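Local coordinates for receptor-like protein kinase ANXUR1 (Arabidopsis thaliana, PDB 6FIG), which probably acts as a cell-surface receptor kinase in plant reproduction, sensing extracellular signals through its malectin-like ectodomain, at residues L207-Y212 against I244-I249; K72-R77 against V158-E163. All blocks are in the same frame, centred on the assembly; numbering follows the deposited sequence.

Contact 1: residues L207-Y212 against I244-I249; sequences LTRTWY and IAPADI. With CA (calcium ion), chain H.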
loop_
_atom_site.group_PDB
_atom_site.type_symbol
_atom_site.label_atom_id
_atom_site.label_comp_id
_atom_site.label_asym_id
_atom_site.label_seq_id
_atom_site.Cartn_x
_atom_site.Cartn_y
_atom_site.Cartn_z
ATOM N N LEU A 207 2.263 -5.694 3.898
ATOM C CA LEU A 207 2.433 -7.081 3.500
ATOM C C LEU A 207 1.119 -7.876 3.450
ATOM O O LEU A 207 1.109 -9.021 3.055
ATOM C CB LEU A 207 3.444 -7.786 4.417
ATOM C CG LEU A 207 4.872 -7.246 4.374
ATOM C CD1 LEU A 207 5.734 -7.975 5.404
ATOM C CD2 LEU A 207 5.449 -7.391 2.970
ATOM N N THR A 208 0.023 -7.242 3.873
ATOM C CA THR A 208 -1.309 -7.846 3.883
ATOM C C THR A 208 -1.435 -9.261 4.431
ATOM O O THR A 208 -2.276 -10.043 3.987
ATOM C CB THR A 208 -2.059 -7.688 2.523
ATOM O OG1 THR A 208 -1.388 -8.403 1.471
ATOM C CG2 THR A 208 -2.216 -6.239 2.164
ATOM N N ARG A 209 -0.617 -9.566 5.442
ATOM C CA ARG A 209 -0.736 -10.800 6.205
ATOM C C ARG A 209 -1.949 -10.730 7.129
ATOM O O ARG A 209 -2.222 -9.698 7.737
ATOM C CB ARG A 209 0.487 -11.030 7.086
ATOM C CG ARG A 209 1.790 -11.192 6.327
ATOM C CD ARG A 209 3.005 -10.998 7.231
ATOM N NE ARG A 209 3.038 -9.652 7.765
ATOM C CZ ARG A 209 4.022 -9.129 8.503
ATOM N NH1 ARG A 209 5.098 -9.832 8.831
ATOM N NH2 ARG A 209 3.891 -7.890 8.949
ATOM N N THR A 210 -2.669 -11.836 7.226
ATOM C CA THR A 210 -3.762 -11.951 8.167
ATOM C C THR A 210 -3.222 -12.578 9.451
ATOM O O THR A 210 -2.522 -13.572 9.398
ATOM C CB THR A 210 -4.886 -12.813 7.587
ATOM O OG1 THR A 210 -5.318 -12.209 6.365
ATOM C CG2 THR A 210 -6.063 -12.873 8.528
ATOM N N TRP A 211 -3.556 -11.988 10.594
ATOM C CA TRP A 211 -3.152 -12.541 11.904
ATOM C C TRP A 211 -4.419 -13.063 12.590
ATOM O O TRP A 211 -5.338 -12.300 12.861
ATOM C CB TRP A 211 -2.454 -11.492 12.750
ATOM C CG TRP A 211 -1.259 -10.858 12.121
ATOM C CD1 TRP A 211 -1.249 -9.938 11.086
ATOM C CD2 TRP A 211 0.117 -11.115 12.438
ATOM N NE1 TRP A 211 0.050 -9.598 10.783
ATOM C CE2 TRP A 211 0.904 -10.308 11.590
ATOM C CE3 TRP A 211 0.761 -11.929 13.392
ATOM C CZ2 TRP A 211 2.285 -10.312 11.641
ATOM C CZ3 TRP A 211 2.125 -11.912 13.448
ATOM C CH2 TRP A 211 2.877 -11.116 12.584
ATOM N N TYR A 212 -4.483 -14.357 12.857
ATOM C CA TYR A 212 -5.723 -14.977 13.337
ATOM C C TYR A 212 -5.724 -15.139 14.853
ATOM O O TYR A 212 -4.672 -15.386 15.471
ATOM C CB TYR A 212 -5.881 -16.346 12.708
ATOM C CG TYR A 212 -6.032 -16.310 11.206
ATOM C CD1 TYR A 212 -7.278 -16.182 10.632
ATOM C CD2 TYR A 212 -4.917 -16.395 10.372
ATOM C CE1 TYR A 212 -7.421 -16.155 9.242
ATOM C CE2 TYR A 212 -5.045 -16.374 8.988
ATOM C CZ TYR A 212 -6.297 -16.247 8.436
ATOM O OH TYR A 212 -6.411 -16.215 7.069
ATOM N N ILE A 244 7.879 -6.306 11.005
ATOM C CA ILE A 244 7.861 -7.571 11.715
ATOM C C ILE A 244 6.433 -7.977 12.074
ATOM O O ILE A 244 6.031 -9.106 11.852
ATOM C CB ILE A 244 8.780 -7.538 12.961
ATOM C CG1 ILE A 244 10.262 -7.578 12.527
ATOM C CG2 ILE A 244 8.455 -8.633 13.934
ATOM C CD1 ILE A 244 10.742 -8.919 11.976
ATOM N N ALA A 245 5.665 -7.032 12.607
ATOM C CA ALA A 245 4.266 -7.310 12.982
ATOM C C ALA A 245 3.600 -5.982 13.314
ATOM O O ALA A 245 4.261 -5.073 13.811
ATOM C CB ALA A 245 4.197 -8.227 14.185
ATOM N N PRO A 246 2.298 -5.868 13.044
ATOM C CA PRO A 246 1.603 -4.633 13.323
ATOM C C PRO A 246 1.382 -4.374 14.804
ATOM O O PRO A 246 1.401 -5.298 15.645
ATOM C CB PRO A 246 0.257 -4.814 12.602
ATOM C CG PRO A 246 0.056 -6.270 12.567
ATOM C CD PRO A 246 1.420 -6.868 12.427
ATOM N N ALA A 247 1.183 -3.107 15.127
ATOM C CA ALA A 247 1.106 -2.685 16.532
ATOM C C ALA A 247 0.032 -3.423 17.311
ATOM O O ALA A 247 0.222 -3.740 18.494
ATOM C CB ALA A 247 0.886 -1.193 16.639
ATOM N N ASP A 248 -1.082 -3.729 16.652
ATOM C CA ASP A 248 -2.178 -4.408 17.330
ATOM C C ASP A 248 -1.830 -5.793 17.860
ATOM O O ASP A 248 -2.428 -6.206 18.864
ATOM C CB ASP A 248 -3.454 -4.424 16.479
ATOM C CG ASP A 248 -4.266 -3.109 16.602
ATOM O OD1 ASP A 248 -4.008 -2.250 17.483
ATOM O OD2 ASP A 248 -5.200 -2.914 15.817
ATOM N N ILE A 249 -0.864 -6.495 17.253
ATOM C CA ILE A 249 -0.394 -7.763 17.803
ATOM C C ILE A 249 0.121 -7.548 19.226
ATOM O O ILE A 249 -0.222 -8.312 20.154
ATOM C CB ILE A 249 0.757 -8.358 16.941
ATOM C CG1 ILE A 249 0.198 -8.816 15.589
ATOM C CG2 ILE A 249 1.530 -9.460 17.666
ATOM C CD1 ILE A 249 -0.771 -9.967 15.668
HETATM CA CA CA H . -1.767 -10.177 20.625
#
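Trp211 lays one face of its indole against Pro246 and Ile249. The ring stands with CG anti to its own carbonyl carbon (chi1 -56°), which carries the indole across to the segment 244-249. Pro246 comes at it from the opposite direction and covers the pyrrole half: CD lies 3.5 Å from Trp211 NE1, and CG makes an off-centre CH-pi contact with the five-membered ring. Ile249 crosses the indole at about a right angle on the same face. Its CG1 stands over the six-membered ring, 4.1 Å from the centroid, while its terminal CD1 reaches 3.4 Å from Trp211 CE3. Ala245 CB reaches the indole obliquely, 3.6 Å from Trp211 CH2.

Arg209 completes the cluster. A bend at chi3 (-63°) brings its guanidinium to the indole edge, with NH2 in the plane of the ring. The indole edge meets the guanidinium face, with Trp211 CZ2 over its centre, while Leu207 CD1 covers the opposite face. NH1 reaches Ile244 O at 3.2 Å, a weak bond bent to 131°; NH2 is held by Ser243 O. Asp203 binds both groups: its carboxylate forms a salt bridge with Arg209 NE and accepts a hydrogen bond from Trp211 NE1.

Beyond the packed ring, the carbonyl of Ile249, on the short helix 247-250, turns to the calcium ion, with O 2.5 Å from the metal; Asn192, Val193, Thr252 and Asn365 are further ligands. Ile249 thus binds the ion through its backbone and packs on the indole through its side chain, so the apolar cluster adjoins the calcium site, and the buried arginine within it is probably charge-balanced by Asp203.

Contact 2: residues K72-R77 against V158-E163; sequences KRHLLR and VIQMPE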
loop_
_atom_site.group_PDB
_atom_site.type_symbol
_atom_site.label_atom_id
_atom_site.label_comp_id
_atom_site.label_asym_id
_atom_site.label_seq_id
_atom_site.Cartn_x
_atom_site.Cartn_y
_atom_site.Cartn_z
ATOM N N LYS A 72 15.802 -9.440 -3.983
ATOM C CA LYS A 72 14.830 -9.239 -2.915
ATOM C C LYS A 72 14.064 -10.515 -2.608
ATOM O O LYS A 72 13.872 -11.388 -3.468
ATOM C CB LYS A 72 13.822 -8.133 -3.283
ATOM C CG LYS A 72 14.446 -6.790 -3.631
ATOM C CD LYS A 72 15.141 -6.131 -2.460
ATOM C CE LYS A 72 15.790 -4.817 -2.885
ATOM N NZ LYS A 72 16.362 -4.073 -1.742
ATOM N N ARG A 73 13.616 -10.605 -1.363
ATOM C CA ARG A 73 12.763 -11.679 -0.904
ATOM C C ARG A 73 11.317 -11.372 -1.299
ATOM O O ARG A 73 10.952 -10.190 -1.414
ATOM C CB ARG A 73 12.930 -11.786 0.627
ATOM C CG ARG A 73 12.091 -12.820 1.322
ATOM C CD ARG A 73 12.501 -13.043 2.763
ATOM N NE ARG A 73 13.712 -13.838 2.900
ATOM C CZ ARG A 73 13.770 -15.171 2.846
ATOM N NH1 ARG A 73 12.692 -15.900 2.608
ATOM N NH2 ARG A 73 14.948 -15.776 3.005
ATOM N N HIS A 74 10.536 -12.425 -1.554
ATOM C CA HIS A 74 9.113 -12.282 -1.912
ATOM C C HIS A 74 8.208 -13.161 -1.130
ATOM O O HIS A 74 8.552 -14.310 -0.816
ATOM C CB HIS A 74 8.906 -12.572 -3.399
ATOM C CG HIS A 74 9.587 -11.588 -4.262
ATOM N ND1 HIS A 74 10.929 -11.677 -4.555
ATOM C CD2 HIS A 74 9.143 -10.440 -4.823
ATOM C CE1 HIS A 74 11.281 -10.623 -5.270
ATOM N NE2 HIS A 74 10.216 -9.851 -5.439
ATOM N N LEU A 75 7.033 -12.631 -0.806
ATOM C CA LEU A 75 5.913 -13.461 -0.433
ATOM C C LEU A 75 5.203 -13.932 -1.689
ATOM O O LEU A 75 4.983 -13.144 -2.627
ATOM C CB LEU A 75 4.891 -12.716 0.413
ATOM C CG LEU A 75 5.185 -12.454 1.848
ATOM C CD1 LEU A 75 4.080 -11.641 2.504
ATOM C CD2 LEU A 75 5.444 -13.732 2.643
ATOM N N LEU A 76 4.877 -15.214 -1.725
ATOM C CA LEU A 76 4.070 -15.801 -2.786
ATOM C C LEU A 76 2.883 -16.426 -2.124
ATOM O O LEU A 76 3.052 -17.265 -1.211
ATOM C CB LEU A 76 4.857 -16.848 -3.563
ATOM C CG LEU A 76 4.064 -17.736 -4.523
ATOM C CD1 LEU A 76 3.520 -16.924 -5.697
ATOM C CD2 LEU A 76 4.934 -18.861 -5.061
ATOM N N ARG A 77 1.680 -16.066 -2.549
ATOM C CA ARG A 77 0.479 -16.709 -2.087
ATOM C C ARG A 77 -0.264 -17.374 -3.225
ATOM O O ARG A 77 -0.386 -16.790 -4.300
ATOM C CB ARG A 77 -0.484 -15.722 -1.445
ATOM C CG ARG A 77 0.060 -15.113 -0.178
ATOM C CD ARG A 77 -0.881 -14.101 0.404
ATOM N NE ARG A 77 -0.254 -13.474 1.558
ATOM C CZ ARG A 77 -0.324 -12.185 1.869
ATOM N NH1 ARG A 77 -0.994 -11.315 1.133
ATOM N NH2 ARG A 77 0.332 -11.744 2.936
ATOM N N VAL A 158 2.214 -12.034 -5.571
ATOM C CA VAL A 158 3.653 -11.891 -5.407
ATOM C C VAL A 158 3.915 -10.524 -4.837
ATOM O O VAL A 158 3.539 -9.530 -5.431
ATOM C CB VAL A 158 4.389 -12.092 -6.734
ATOM C CG1 VAL A 158 5.890 -11.917 -6.528
ATOM C CG2 VAL A 158 4.083 -13.471 -7.282
ATOM N N ILE A 159 4.572 -10.479 -3.676
ATOM C CA ILE A 159 4.734 -9.262 -2.880
ATOM C C ILE A 159 6.191 -9.195 -2.442
ATOM O O ILE A 159 6.652 -10.076 -1.707
ATOM C CB ILE A 159 3.841 -9.319 -1.629
ATOM C CG1 ILE A 159 2.351 -9.481 -2.003
ATOM C CG2 ILE A 159 4.037 -8.087 -0.757
ATOM C CD1 ILE A 159 1.515 -10.102 -0.914
ATOM N N GLN A 160 6.899 -8.165 -2.862
ATOM C CA GLN A 160 8.257 -7.926 -2.371
ATOM C C GLN A 160 8.223 -7.678 -0.860
ATOM O O GLN A 160 7.364 -6.941 -0.374
ATOM C CB GLN A 160 8.884 -6.723 -3.065
ATOM C CG GLN A 160 10.371 -6.622 -2.828
ATOM C CD GLN A 160 10.986 -5.449 -3.528
ATOM O OE1 GLN A 160 10.981 -5.383 -4.765
ATOM N NE2 GLN A 160 11.535 -4.524 -2.751
ATOM N N MET A 161 9.136 -8.296 -0.104
ATOM C CA MET A 161 9.143 -8.147 1.356
ATOM C C MET A 161 10.554 -7.948 1.854
ATOM O O MET A 161 11.497 -8.343 1.211
ATOM C CB MET A 161 8.482 -9.324 2.059
ATOM C CG MET A 161 9.248 -10.622 1.928
ATOM S SD MET A 161 8.524 -11.953 2.846
ATOM C CE MET A 161 8.944 -11.501 4.518
ATOM N N PRO A 162 10.705 -7.295 3.006
ATOM C CA PRO A 162 12.032 -7.199 3.601
ATOM C C PRO A 162 12.567 -8.558 4.101
ATOM O O PRO A 162 11.839 -9.556 4.207
ATOM C CB PRO A 162 11.815 -6.254 4.817
ATOM C CG PRO A 162 10.478 -5.629 4.602
ATOM C CD PRO A 162 9.677 -6.623 3.823
ATOM N N GLU A 163 13.861 -8.557 4.391
ATOM C CA GLU A 163 14.508 -9.736 4.964
ATOM C C GLU A 163 14.185 -9.836 6.446
ATOM O O GLU A 163 14.938 -9.378 7.295
ATOM C CB GLU A 163 16.016 -9.676 4.736
ATOM C CG GLU A 163 16.386 -9.757 3.268
ATOM C CD GLU A 163 16.243 -11.147 2.658
ATOM O OE1 GLU A 163 15.883 -12.130 3.344
ATOM O OE2 GLU A 163 16.520 -11.247 1.447
HETATM O O HOH W 1 14.086 -8.335 0.380
HETATM O O HOH W 2 10.307 -7.441 -6.670
#
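Arg73 runs alongside Met161 and ends in a salt bridge to Glu163, at one end of an antiparallel strand pair in the malectin-like beta-sandwich. Strand 73-80 lies between strands 151-161 and 122-128. CG is placed opposite the backbone N (chi1 178°), which starts the chain side by side with Met161, both pointing the same way. CB passes Glu163 OE2. CG packs 3.6 Å from Met161 CG. CD meets both Glu163 OE1, at 3.6 Å, and Pro162 O. A bend at chi3 then aims NE at Glu163 OE1, 2.8 Å away in a nearly straight bond (167°). OE1 lies in the guanidinium plane, yet NE meets it from above the carboxylate plane, and the two planes stand 86° apart. The remaining nitrogens have partners beyond the pair: NH1 holds Ser127 OG, and NH2 the carbonyls of Lys181 and Ala183, so the buried guanidinium is gripped from several directions.

Farther along, Leu75 and Ile159 form a hydrogen-bonded pair, with Leu75 N 2.7 Å from Ile159 O and Ile159 N 2.9 Å from Leu75 O. On the sheet face they share with Arg73 and Met161, Leu75 crosses Met161 at about a right angle and puts CG 3.5 Å from the sulfur SD. Arg77 covers the other end of this row: one face of its guanidinium is met by Ile159 CD1, 3.5 Å from NH1, while Glu125 and Glu157 form salt bridges with NE and NH1.

His74, Gln160, Leu76 and Val158 occupy the other face, where Leu76 CD1 leans on Val158 CG2. Lys72 lays its CB and CG against the Gln160 amide. A single water joins the neighbouring polar tips: it sits in the plane of the His74 ring at its edge, 2.7 Å from NE2, and donates to Gln160 OE1.

Overall arrangement
Both segments of contact 2 precede those of contact 1 along the chain, and the centres of the contacts lie about 15 Å apart, but the loop 207-212 touches the strand pair directly. Arg77 probably hydrogen-bonds across: NH2 lies 2.8 Å from Leu207 O and NH1 3.0 Å from Thr208 OG1. Leu207 also packs CD2 3.7 Å from Met161 CB. Contact 1 supplies a ligand to a calcium ion, whereas contact 2 takes no part in a metal site; its Arg77 side chain is about 12 Å from a calcium other than the one bound by Ile249. Both contacts also meet the second subunit, whose Lys69 packs on Leu207 and bonds Gln160 O.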